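PDB 1X91: invertase/pectin methylesterase inhibitor family protein from Arabidopsis thaliana, which inhibits plant pectin methylesterases, including those of flowers, siliques and leaves. Local coordinates for residues K14-S19 with T135-C140; E87-H92 with M103-A108; E91-G96 with N148-N153; M99-K104 with G141-I146. The protein carries 1 engineered substitution. All blocks are in the same frame, centred on the assembly; numbering follows the deposited sequence.

Four contacts show how the helices of a four-helix bundle, and the segments at its margins, are joined by quite different means. Contact 1 lays the N-terminal region against helix 127-149; contact 4 joins that helix to helix 98-119, which contact 2 pairs in turn with helix 66-94. Contact 3 lies at one end of the bundle, where helix 66-94 stops and the C-terminal tail leaves helix 127-149. Contacts 2 and 4 are nearest together, their centres about 7 Å apart, while contacts 1 and 3 are about 20 Å apart. Along the chain, contact 2 is nested within the loop that contact 1 closes, and contact 4 within that of contact 3. Helix 127-149 is thus the bundle helix that receives the N-terminal extension required for inhibition.

Contact 1 of 4, residues K14-S19 with T135-C140; sequences KTLNPS and TIKNLC
Asn17 and Asn138 meet at the protein surface, bridged by two waters. Direct contact is slight: CB of Asn17 lies 3.8 Å from OD1 of Asn138, and the two amide planes stand 80° apart. One water accepts from ND2 of Asn17 and from ND2 of Asn138, at 3.1 Å each. The other accepts from the backbone N of Asn17 and donates to OD1 of Asn138, which lies 3.0 Å from it. Each end of the Asn138 amide therefore holds one water. The place is the turn leading into helix 18-27, in the N-terminal region that carries the alpha-hairpin extension required for inhibition, where it meets helix 127-149 of the four-helix bundle. Asn17 is the N-cap of helix 18-27: its CG lies anti to the backbone N (chi1 -166°), and OD1 accepts from the backbone N of Phe20, while ND2 is turned to the water. An alanine replacing Asn138 would remove the amide, and both waters would probably lose their mate on the bundle side and hold the N-terminal region less firmly. Beside this polar pair, CD2 of Leu16 comes to 4.5 Å from CE of Lys137, a loose aliphatic touch; the ammonium group beyond it forms a salt bridge with Asp113 on helix 98-119.

Contact 2 of 4, residues E87-H92 with M103-A108; sequences EEAFEH and MKVSAA
Two consecutive helices of the four-helix bundle, 66-94 and 98-119, run antiparallel here, and Ala89 and Lys104 mark their closest backbone approach. The segment axes come within 8.5 Å at an angle of 164°, a spacing that the small side chain of Ala89 permits. Its CB touches CG2 of Val105 at 3.9 Å on the inner side and CB of Lys104 at 4.0 Å on the outer. The same helices are tied together by the disulfide Cys75–Cys115, so this close pairing belongs to a covalently linked helical hairpin, whose interior is continued by Val105 packing on Cys140, Ala143 and Leu144 of helix 127-149. Toward the surface the character changes. Lys104 bends at chi2 (-65°), which brings its aliphatic chain alongside Glu88, and the two side chains point the same way. CG and CE of the lysine each lie 3.8 Å from CB of Glu88, with CD between them close by. The charged ends do not meet: OE1 of Glu88 and NZ of Lys104 remain 5.7 Å apart, close enough for their opposite charges probably to attract, though without a salt bridge.

Contact 3 of 4, residues E91-G96 with N148-N153; sequences EHLASG and NMLPRN
Leu150 meets Leu93 at one end of the four-helix bundle, where helix 66-94 finishes and the C-terminal tail has just left helix 127-149. Leu150 sets out toward the segment of Leu93, and the approach tightens atom by atom along one branch. CB is still 6.3 Å from CD1 of Leu93, and CG, carried anti to the carbonyl carbon by a chi1 of -68°, is 5.3 Å from the same methyl. The branch splits there. CD1 of Leu150 completes the approach, lying 3.9 Å from CD1 of Leu93, whereas CD2 takes the other course and makes no contact with this segment. The two leucine side chains cross at about a right angle, so a single methyl on each carries the apolar touch. Both residues are buried; helix 34-62 lies against them, with Leu34 on Leu150 and Ala38 and Lys39 on Leu93, and Met101 of helix 98-119 also packs on Leu93.

Beyond the leucines the contact passes to backbone carbonyls and water. Gly96 ends helix 66-94 in a Schellman motif, its phi of 74° being one that glycine readily accepts, and its N donates to O of Leu93 at 2.8 Å. That oxygen has a second partner in the NE2 of Gln35. Past the turn, the carbonyls of Gly96 and Pro151 bring their oxygens within 4.2 Å, two acceptors that one well-placed water bridges, donating both to O of Gly96 at 2.7 Å and to O of Pro151 at 2.9 Å.

Contact 4 of 4, residues M99-K104 with G141-I146; sequences MGMNMK and GIALVI
Met101 and Asn102, neighbours on helix 98-119, reach across to Ala143 and Leu144 of helix 127-149, one by a single buried methyl and the other by a closer fit. Met101 runs out fully extended, with CG anti to the backbone N (chi1 174°) and the later torsions also near 180°, which carries CE over to CB of Ala143 at 3.8 Å and equally near that residue's backbone O. Leu42 of helix 34-62 and Leu93 of helix 66-94 also pack on this methionine, so that its side chain reaches into the centre of the four-helix bundle and all four bundle helices meet around it.

The closely fitted part is Asn102 with Leu144, although both are partly exposed. Here Leu144 inserts CD2 against Asn102, 3.4 Å from the backbone O and 3.6 Å from ND2, the two side chains crossing at about a right angle. Within the two segments the methyl thus meets an amide and a carbonyl, and Val105 of helix 98-119 touches it as well. ND2 of Asn102 lies 3.2 Å from the backbone O of Leu144, but its clear polar partner is OG of Ser147, further along helix 127-149; that hydroxyl is also bonded to O of Ala143. With an alanine in place of Asn102 the amide would be gone, and Ser147 OG would probably lack one partner while a gap opened beside the Leu144 methyl. The looser side is the outward one, where Val145 points away from helix 98-119 and instead packs on Ile11 and Lys14 of the N-terminal region.

Contact 1 of 4, residues K14-S19 with T135-C140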
loop_
_atom_site.group_PDB
_atom_site.type_symbol
_atom_site.label_atom_id
_atom_site.label_comp_id
_atom_site.label_asym_id
_atom_site.label_seq_id
_atom_site.Cartn_x
_atom_site.Cartn_y
_atom_site.Cartn_z
ATOM N N LYS A 14 7.152 8.336 12.296
ATOM C CA LYS A 14 7.850 7.096 12.018
ATOM C C LYS A 14 7.699 6.614 10.577
ATOM O O LYS A 14 8.101 5.485 10.245
ATOM C CB LYS A 14 7.361 6.059 13.001
ATOM C CG LYS A 14 7.897 6.287 14.420
ATOM C CD LYS A 14 7.237 5.399 15.417
ATOM C CE LYS A 14 5.851 5.903 15.838
ATOM N NZ LYS A 14 5.843 7.152 16.688
ATOM N N THR A 15 7.198 7.491 9.711
ATOM C CA THR A 15 6.973 7.191 8.281
ATOM C C THR A 15 7.846 8.008 7.335
ATOM O O THR A 15 8.402 9.016 7.727
ATOM C CB THR A 15 5.453 7.411 7.939
ATOM O OG1 THR A 15 5.117 8.804 8.008
ATOM C CG2 THR A 15 4.567 6.743 8.961
ATOM N N LEU A 16 7.961 7.561 6.067
ATOM C CA LEU A 16 8.766 8.240 5.045
ATOM C C LEU A 16 8.148 9.500 4.494
ATOM O O LEU A 16 8.864 10.401 4.037
ATOM C CB LEU A 16 9.068 7.298 3.858
ATOM C CG LEU A 16 10.359 6.463 3.878
ATOM C CD1 LEU A 16 10.613 5.712 5.160
ATOM C CD2 LEU A 16 10.314 5.497 2.695
ATOM N N ASN A 17 6.809 9.580 4.545
ATOM C CA ASN A 17 6.113 10.772 4.119
ATOM C C ASN A 17 5.171 11.109 5.267
ATOM O O ASN A 17 4.001 10.701 5.299
ATOM C CB ASN A 17 5.386 10.557 2.778
ATOM C CG ASN A 17 4.944 11.822 2.172
ATOM O OD1 ASN A 17 4.624 12.783 2.884
ATOM N ND2 ASN A 17 4.895 11.867 0.834
ATOM N N PRO A 18 5.689 11.820 6.258
ATOM C CA PRO A 18 4.805 12.246 7.345
ATOM C C PRO A 18 3.671 13.137 6.843
ATOM O O PRO A 18 2.595 12.995 7.428
ATOM C CB PRO A 18 5.774 12.911 8.365
ATOM C CG PRO A 18 7.020 12.183 8.118
ATOM C CD PRO A 18 7.095 12.149 6.550
ATOM N N SER A 19 3.856 14.000 5.833
ATOM C CA SER A 19 2.767 14.825 5.303
ATOM C C SER A 19 1.609 13.924 4.877
ATOM O O SER A 19 0.458 14.153 5.250
ATOM C CB SER A 19 3.192 15.710 4.133
ATOM O OG SER A 19 4.176 16.651 4.576
ATOM N N THR A 135 1.331 6.147 -3.106
ATOM C CA THR A 135 0.285 6.147 -2.071
ATOM C C THR A 135 0.248 4.796 -1.374
ATOM O O THR A 135 0.178 4.716 -0.159
ATOM C CB THR A 135 -1.052 6.467 -2.701
ATOM O OG1 THR A 135 -1.020 7.872 -3.058
ATOM C CG2 THR A 135 -2.233 6.242 -1.743
ATOM N N ILE A 136 0.335 3.715 -2.130
ATOM C CA ILE A 136 0.288 2.399 -1.503
ATOM C C ILE A 136 1.536 2.150 -0.680
ATOM O O ILE A 136 1.440 1.576 0.398
ATOM C CB ILE A 136 0.039 1.298 -2.575
ATOM C CG1 ILE A 136 -1.378 1.406 -3.075
ATOM C CG2 ILE A 136 0.344 -0.118 -2.050
ATOM C CD1 ILE A 136 -1.619 0.762 -4.422
ATOM N N LYS A 137 2.707 2.565 -1.161
ATOM C CA LYS A 137 3.902 2.426 -0.398
ATOM C C LYS A 137 3.748 3.166 0.955
ATOM O O LYS A 137 4.118 2.625 2.008
ATOM C CB LYS A 137 5.073 2.946 -1.221
ATOM C CG LYS A 137 6.352 2.916 -0.533
ATOM C CD LYS A 137 7.474 3.188 -1.591
ATOM C CE LYS A 137 8.754 3.316 -0.895
ATOM N NZ LYS A 137 9.814 3.733 -1.812
ATOM N N ASN A 138 3.216 4.371 0.892
ATOM C CA ASN A 138 3.023 5.182 2.112
ATOM C C ASN A 138 2.023 4.534 3.074
ATOM O O ASN A 138 2.249 4.486 4.309
ATOM C CB ASN A 138 2.549 6.571 1.705
ATOM C CG ASN A 138 3.657 7.389 1.052
ATOM O OD1 ASN A 138 4.836 7.150 1.299
ATOM N ND2 ASN A 138 3.263 8.330 0.182
ATOM N N LEU A 139 0.899 4.046 2.551
ATOM C CA LEU A 139 -0.122 3.379 3.353
ATOM C C LEU A 139 0.469 2.127 3.981
ATOM O O LEU A 139 0.227 1.842 5.151
ATOM C CB LEU A 139 -1.371 3.031 2.529
ATOM C CG LEU A 139 -2.221 4.220 2.144
ATOM C CD1 LEU A 139 -3.187 3.783 1.095
ATOM C CD2 LEU A 139 -2.992 4.719 3.375
ATOM N N CYS A 140 1.231 1.342 3.202
ATOM C CA CYS A 140 1.894 0.175 3.824
ATOM C C CYS A 140 2.826 0.593 4.942
ATOM O O CYS A 140 2.881 -0.082 5.983
ATOM C CB CYS A 140 2.636 -0.705 2.804
ATOM S SG CYS A 140 1.639 -1.578 1.589
HETATM O O HOH W 1 5.565 9.805 -1.321
HETATM O O HOH W 2 5.409 6.927 4.201
#

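Contact 2 of 4, residues E87-H92 with M103-A108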
loop_
_atom_site.group_PDB
_atom_site.type_symbol
_atom_site.label_atom_id
_atom_site.label_comp_id
_atom_site.label_asym_id
_atom_site.label_seq_id
_atom_site.Cartn_x
_atom_site.Cartn_y
_atom_site.Cartn_z
ATOM N N GLU A 87 -4.597 -9.432 1.406
ATOM C CA GLU A 87 -5.668 -10.347 1.833
ATOM C C GLU A 87 -5.169 -11.151 3.039
ATOM O O GLU A 87 -5.889 -11.304 4.004
ATOM C CB GLU A 87 -6.130 -11.240 0.707
ATOM C CG GLU A 87 -6.867 -10.415 -0.355
ATOM C CD GLU A 87 -7.307 -11.188 -1.597
ATOM O OE1 GLU A 87 -6.669 -12.199 -1.933
ATOM O OE2 GLU A 87 -8.283 -10.731 -2.263
ATOM N N GLU A 88 -3.927 -11.663 2.949
ATOM C CA GLU A 88 -3.344 -12.432 4.074
ATOM C C GLU A 88 -3.112 -11.533 5.269
ATOM O O GLU A 88 -3.341 -11.954 6.409
ATOM C CB GLU A 88 -2.069 -13.082 3.620
ATOM C CG GLU A 88 -2.271 -14.219 2.614
ATOM C CD GLU A 88 -3.198 -15.278 3.105
ATOM O OE1 GLU A 88 -3.098 -15.661 4.271
ATOM O OE2 GLU A 88 -4.087 -15.703 2.329
ATOM N N ALA A 89 -2.718 -10.300 5.015
ATOM C CA ALA A 89 -2.497 -9.356 6.093
ATOM C C ALA A 89 -3.798 -9.202 6.898
ATOM O O ALA A 89 -3.797 -9.204 8.135
ATOM C CB ALA A 89 -2.061 -8.017 5.545
ATOM N N PHE A 90 -4.922 -9.094 6.203
ATOM C CA PHE A 90 -6.232 -9.030 6.863
ATOM C C PHE A 90 -6.492 -10.286 7.714
ATOM O O PHE A 90 -7.002 -10.187 8.814
ATOM C CB PHE A 90 -7.375 -8.922 5.857
ATOM C CG PHE A 90 -7.637 -7.513 5.305
ATOM C CD1 PHE A 90 -8.333 -6.569 6.028
ATOM C CD2 PHE A 90 -7.288 -7.185 4.000
ATOM C CE1 PHE A 90 -8.675 -5.308 5.445
ATOM C CE2 PHE A 90 -7.580 -5.942 3.468
ATOM C CZ PHE A 90 -8.265 -5.010 4.216
ATOM N N GLU A 91 -6.215 -11.457 7.162
ATOM C CA GLU A 91 -6.432 -12.711 7.873
ATOM C C GLU A 91 -5.704 -12.747 9.159
ATOM O O GLU A 91 -6.278 -13.166 10.175
ATOM C CB GLU A 91 -6.054 -13.925 7.031
ATOM C CG GLU A 91 -6.790 -14.082 5.702
ATOM C CD GLU A 91 -8.210 -14.548 5.823
ATOM O OE1 GLU A 91 -8.436 -15.450 6.640
ATOM O OE2 GLU A 91 -9.088 -14.078 5.038
ATOM N N HIS A 92 -4.448 -12.288 9.138
ATOM C CA HIS A 92 -3.657 -12.288 10.386
ATOM C C HIS A 92 -4.094 -11.207 11.343
ATOM O O HIS A 92 -4.167 -11.440 12.565
ATOM C CB HIS A 92 -2.168 -12.276 10.063
ATOM C CG HIS A 92 -1.753 -13.573 9.453
ATOM N ND1 HIS A 92 -1.441 -14.663 10.225
ATOM C CD2 HIS A 92 -1.727 -14.008 8.167
ATOM C CE1 HIS A 92 -1.206 -15.708 9.446
ATOM N NE2 HIS A 92 -1.385 -15.336 8.192
ATOM N N MET A 103 4.524 -8.834 8.204
ATOM C CA MET A 103 5.299 -9.567 7.210
ATOM C C MET A 103 4.616 -9.448 5.836
ATOM O O MET A 103 5.260 -9.205 4.814
ATOM C CB MET A 103 5.347 -11.074 7.556
ATOM C CG MET A 103 6.212 -11.828 6.649
ATOM S SD MET A 103 6.264 -13.633 7.057
ATOM C CE MET A 103 4.653 -14.244 6.550
ATOM N N LYS A 104 3.293 -9.618 5.857
ATOM C CA LYS A 104 2.551 -9.570 4.595
ATOM C C LYS A 104 2.421 -8.164 4.032
ATOM O O LYS A 104 2.548 -7.953 2.809
ATOM C CB LYS A 104 1.186 -10.218 4.773
ATOM C CG LYS A 104 1.242 -11.730 4.954
ATOM C CD LYS A 104 1.776 -12.449 3.716
ATOM C CE LYS A 104 1.669 -13.944 3.836
ATOM N NZ LYS A 104 2.225 -14.631 2.679
ATOM N N VAL A 105 2.262 -7.147 4.874
ATOM C CA VAL A 105 2.279 -5.757 4.414
ATOM C C VAL A 105 3.632 -5.391 3.857
ATOM O O VAL A 105 3.737 -4.697 2.842
ATOM C CB VAL A 105 1.862 -4.804 5.525
ATOM C CG1 VAL A 105 2.072 -3.343 5.077
ATOM C CG2 VAL A 105 0.445 -4.984 5.895
ATOM N N SER A 106 4.685 -5.899 4.468
ATOM C CA SER A 106 6.037 -5.663 3.962
ATOM C C SER A 106 6.211 -6.200 2.533
ATOM O O SER A 106 6.821 -5.556 1.684
ATOM C CB SER A 106 7.083 -6.218 4.943
ATOM O OG SER A 106 8.341 -5.586 4.759
ATOM N N ALA A 107 5.668 -7.372 2.270
ATOM C CA ALA A 107 5.708 -7.953 0.969
ATOM C C ALA A 107 4.892 -7.139 -0.012
ATOM O O ALA A 107 5.330 -6.916 -1.131
ATOM C CB ALA A 107 5.258 -9.337 1.022
ATOM N N ALA A 108 3.730 -6.656 0.412
ATOM C CA ALA A 108 2.933 -5.767 -0.468
ATOM C C ALA A 108 3.672 -4.519 -0.832
ATOM O O ALA A 108 3.620 -4.066 -2.005
ATOM C CB ALA A 108 1.602 -5.428 0.153
#

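Contact 3 of 4, residues E91-G96 with N148-N153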
loop_
_atom_site.group_PDB
_atom_site.type_symbol
_atom_site.label_atom_id
_atom_site.label_comp_id
_atom_site.label_asym_id
_atom_site.label_seq_id
_atom_site.Cartn_x
_atom_site.Cartn_y
_atom_site.Cartn_z
ATOM N N GLU A 91 -6.215 -11.457 7.162
ATOM C CA GLU A 91 -6.432 -12.711 7.873
ATOM C C GLU A 91 -5.704 -12.747 9.159
ATOM O O GLU A 91 -6.278 -13.166 10.175
ATOM C CB GLU A 91 -6.054 -13.925 7.031
ATOM C CG GLU A 91 -6.790 -14.082 5.702
ATOM C CD GLU A 91 -8.210 -14.548 5.823
ATOM O OE1 GLU A 91 -8.436 -15.450 6.640
ATOM O OE2 GLU A 91 -9.088 -14.078 5.038
ATOM N N HIS A 92 -4.448 -12.288 9.138
ATOM C CA HIS A 92 -3.657 -12.288 10.386
ATOM C C HIS A 92 -4.094 -11.207 11.343
ATOM O O HIS A 92 -4.167 -11.440 12.565
ATOM C CB HIS A 92 -2.168 -12.276 10.063
ATOM C CG HIS A 92 -1.753 -13.573 9.453
ATOM N ND1 HIS A 92 -1.441 -14.663 10.225
ATOM C CD2 HIS A 92 -1.727 -14.008 8.167
ATOM C CE1 HIS A 92 -1.206 -15.708 9.446
ATOM N NE2 HIS A 92 -1.385 -15.336 8.192
ATOM N N LEU A 93 -4.424 -10.034 10.835
ATOM C CA LEU A 93 -5.004 -8.966 11.680
ATOM C C LEU A 93 -6.242 -9.432 12.435
ATOM O O LEU A 93 -6.362 -9.151 13.617
ATOM C CB LEU A 93 -5.329 -7.712 10.885
ATOM C CG LEU A 93 -5.928 -6.538 11.680
ATOM C CD1 LEU A 93 -5.006 -6.058 12.747
ATOM C CD2 LEU A 93 -6.352 -5.420 10.741
ATOM N N ALA A 94 -7.086 -10.217 11.797
ATOM C CA ALA A 94 -8.342 -10.731 12.366
ATOM C C ALA A 94 -8.027 -11.636 13.550
ATOM O O ALA A 94 -8.840 -11.772 14.457
ATOM C CB ALA A 94 -9.166 -11.458 11.353
ATOM N N SER A 95 -6.866 -12.274 13.550
ATOM C CA SER A 95 -6.441 -13.069 14.716
ATOM C C SER A 95 -5.676 -12.269 15.769
ATOM O O SER A 95 -5.203 -12.840 16.766
ATOM C CB SER A 95 -5.629 -14.289 14.249
ATOM O OG SER A 95 -4.338 -13.894 13.857
ATOM N N GLY A 96 -5.544 -10.965 15.588
ATOM C CA GLY A 96 -4.716 -10.150 16.466
ATOM C C GLY A 96 -3.212 -10.311 16.270
ATOM O O GLY A 96 -2.407 -9.879 17.108
ATOM N N ASN A 148 3.329 -3.201 14.087
ATOM C CA ASN A 148 4.419 -3.326 15.049
ATOM C C ASN A 148 3.991 -3.031 16.479
ATOM O O ASN A 148 4.529 -3.657 17.432
ATOM C CB ASN A 148 5.590 -2.420 14.655
ATOM C CG ASN A 148 6.771 -2.579 15.565
ATOM O OD1 ASN A 148 6.993 -1.767 16.458
ATOM N ND2 ASN A 148 7.526 -3.634 15.355
ATOM N N MET A 149 3.057 -2.100 16.655
ATOM C CA MET A 149 2.631 -1.648 17.983
ATOM C C MET A 149 1.514 -2.451 18.634
ATOM O O MET A 149 1.202 -2.262 19.805
ATOM C CB MET A 149 2.205 -0.180 17.930
ATOM C CG MET A 149 3.341 0.724 17.572
ATOM S SD MET A 149 2.942 2.485 17.565
ATOM C CE MET A 149 1.525 2.492 16.799
ATOM N N LEU A 150 0.930 -3.382 17.899
ATOM C CA LEU A 150 -0.116 -4.202 18.432
ATOM C C LEU A 150 0.503 -5.132 19.470
ATOM O O LEU A 150 1.663 -5.528 19.341
ATOM C CB LEU A 150 -0.775 -5.038 17.322
ATOM C CG LEU A 150 -1.569 -4.238 16.292
ATOM C CD1 LEU A 150 -2.080 -5.082 15.161
ATOM C CD2 LEU A 150 -2.742 -3.518 16.975
ATOM N N PRO A 151 -0.263 -5.477 20.495
ATOM C CA PRO A 151 0.232 -6.392 21.530
ATOM C C PRO A 151 0.707 -7.709 20.936
ATOM O O PRO A 151 0.142 -8.215 19.960
ATOM C CB PRO A 151 -1.017 -6.650 22.384
ATOM C CG PRO A 151 -1.836 -5.447 22.211
ATOM C CD PRO A 151 -1.648 -5.054 20.774
ATOM N N ARG A 152 1.737 -8.264 21.553
ATOM C CA ARG A 152 2.346 -9.504 21.123
ATOM C C ARG A 152 1.490 -10.584 21.749
ATOM O O ARG A 152 1.313 -10.598 22.963
ATOM C CB ARG A 152 3.787 -9.581 21.635
ATOM C CG ARG A 152 4.635 -8.326 21.280
ATOM C CD ARG A 152 4.845 -7.298 22.442
ATOM N NE ARG A 152 3.648 -7.083 23.278
ATOM C CZ ARG A 152 3.518 -6.128 24.188
ATOM N NH1 ARG A 152 4.520 -5.302 24.468
ATOM N NH2 ARG A 152 2.383 -6.040 24.866
ATOM N N ASN A 153 0.934 -11.466 20.927
ATOM C CA ASN A 153 -0.019 -12.471 21.425
ATOM C C ASN A 153 -0.587 -12.202 22.831
ATOM O O ASN A 153 -1.630 -11.535 22.996
ATOM C CB ASN A 153 0.645 -13.840 21.409
ATOM C CG ASN A 153 1.080 -14.227 20.043
ATOM O OD1 ASN A 153 2.266 -14.156 19.696
ATOM N ND2 ASN A 153 0.102 -14.566 19.209
HETATM O O HOH W 3 0.739 -8.458 17.514
HETATM O O HOH W 4 -2.620 -7.965 19.055
#

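Contact 4 of 4, residues M99-K104 with G141-I146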
loop_
_atom_site.group_PDB
_atom_site.type_symbol
_atom_site.label_atom_id
_atom_site.label_comp_id
_atom_site.label_asym_id
_atom_site.label_seq_id
_atom_site.Cartn_x
_atom_site.Cartn_y
_atom_site.Cartn_z
ATOM N N MET A 99 2.384 -9.399 13.929
ATOM C CA MET A 99 3.614 -9.801 13.241
ATOM C C MET A 99 3.266 -10.397 11.884
ATOM O O MET A 99 3.940 -10.115 10.911
ATOM C CB MET A 99 4.448 -10.802 14.073
ATOM C CG MET A 99 5.714 -11.348 13.360
ATOM S SD MET A 99 6.810 -12.507 14.313
ATOM N N GLY A 100 2.209 -11.185 11.819
ATOM C CA GLY A 100 1.770 -11.793 10.585
ATOM C C GLY A 100 1.332 -10.734 9.603
ATOM O O GLY A 100 1.662 -10.773 8.388
ATOM N N MET A 101 0.555 -9.778 10.118
ATOM C CA MET A 101 0.149 -8.633 9.316
ATOM C C MET A 101 1.371 -7.908 8.763
ATOM O O MET A 101 1.436 -7.548 7.588
ATOM C CB MET A 101 -0.713 -7.685 10.139
ATOM C CG MET A 101 -1.004 -6.422 9.359
ATOM S SD MET A 101 -2.086 -5.333 10.280
ATOM C CE MET A 101 -1.891 -3.800 9.288
ATOM N N ASN A 102 2.353 -7.699 9.608
ATOM C CA ASN A 102 3.514 -6.922 9.262
ATOM C C ASN A 102 4.333 -7.531 8.140
ATOM O O ASN A 102 4.707 -6.868 7.191
ATOM C CB ASN A 102 4.310 -6.741 10.541
ATOM C CG ASN A 102 5.415 -5.811 10.421
ATOM O OD1 ASN A 102 6.494 -6.179 9.934
ATOM N ND2 ASN A 102 5.211 -4.563 10.932
ATOM N N MET A 103 4.524 -8.834 8.204
ATOM C CA MET A 103 5.299 -9.567 7.210
ATOM C C MET A 103 4.616 -9.448 5.836
ATOM O O MET A 103 5.260 -9.205 4.814
ATOM C CB MET A 103 5.347 -11.074 7.556
ATOM C CG MET A 103 6.212 -11.828 6.649
ATOM S SD MET A 103 6.264 -13.633 7.057
ATOM C CE MET A 103 4.653 -14.244 6.550
ATOM N N LYS A 104 3.293 -9.618 5.857
ATOM C CA LYS A 104 2.551 -9.570 4.595
ATOM C C LYS A 104 2.421 -8.164 4.032
ATOM O O LYS A 104 2.548 -7.953 2.809
ATOM C CB LYS A 104 1.186 -10.218 4.773
ATOM C CG LYS A 104 1.242 -11.730 4.954
ATOM C CD LYS A 104 1.776 -12.449 3.716
ATOM C CE LYS A 104 1.669 -13.944 3.836
ATOM N NZ LYS A 104 2.225 -14.631 2.679
ATOM N N GLY A 141 3.549 1.685 4.746
ATOM C CA GLY A 141 4.464 2.192 5.772
ATOM C C GLY A 141 3.723 2.521 7.060
ATOM O O GLY A 141 4.184 2.149 8.141
ATOM N N ILE A 142 2.541 3.126 6.953
ATOM C CA ILE A 142 1.708 3.412 8.104
ATOM C C ILE A 142 1.257 2.105 8.769
ATOM O O ILE A 142 1.314 1.941 9.984
ATOM C CB ILE A 142 0.491 4.308 7.723
ATOM C CG1 ILE A 142 0.960 5.679 7.242
ATOM C CG2 ILE A 142 -0.435 4.450 8.921
ATOM C CD1 ILE A 142 -0.102 6.528 6.570
ATOM N N ALA A 143 0.797 1.138 7.966
ATOM C CA ALA A 143 0.323 -0.130 8.488
ATOM C C ALA A 143 1.457 -0.907 9.190
ATOM O O ALA A 143 1.200 -1.680 10.088
ATOM C CB ALA A 143 -0.258 -0.995 7.347
ATOM N N LEU A 144 2.689 -0.775 8.733
ATOM C CA LEU A 144 3.813 -1.439 9.376
ATOM C C LEU A 144 4.068 -0.872 10.754
ATOM O O LEU A 144 4.329 -1.621 11.706
ATOM C CB LEU A 144 5.085 -1.293 8.529
ATOM C CG LEU A 144 5.124 -2.064 7.194
ATOM C CD1 LEU A 144 6.383 -1.684 6.456
ATOM C CD2 LEU A 144 5.051 -3.534 7.528
ATOM N N VAL A 145 3.940 0.420 10.890
ATOM C CA VAL A 145 4.151 1.027 12.189
ATOM C C VAL A 145 3.038 0.601 13.153
ATOM O O VAL A 145 3.297 0.186 14.283
ATOM C CB VAL A 145 4.214 2.566 12.052
ATOM C CG1 VAL A 145 4.383 3.227 13.434
ATOM C CG2 VAL A 145 5.351 2.970 11.185
ATOM N N ILE A 146 1.800 0.605 12.688
ATOM C CA ILE A 146 0.657 0.179 13.483
ATOM C C ILE A 146 0.752 -1.280 13.888
ATOM O O ILE A 146 0.620 -1.628 15.085
ATOM C CB ILE A 146 -0.681 0.434 12.759
ATOM C CG1 ILE A 146 -0.906 1.907 12.445
ATOM C CG2 ILE A 146 -1.831 -0.117 13.607
ATOM C CD1 ILE A 146 -1.988 2.111 11.328
#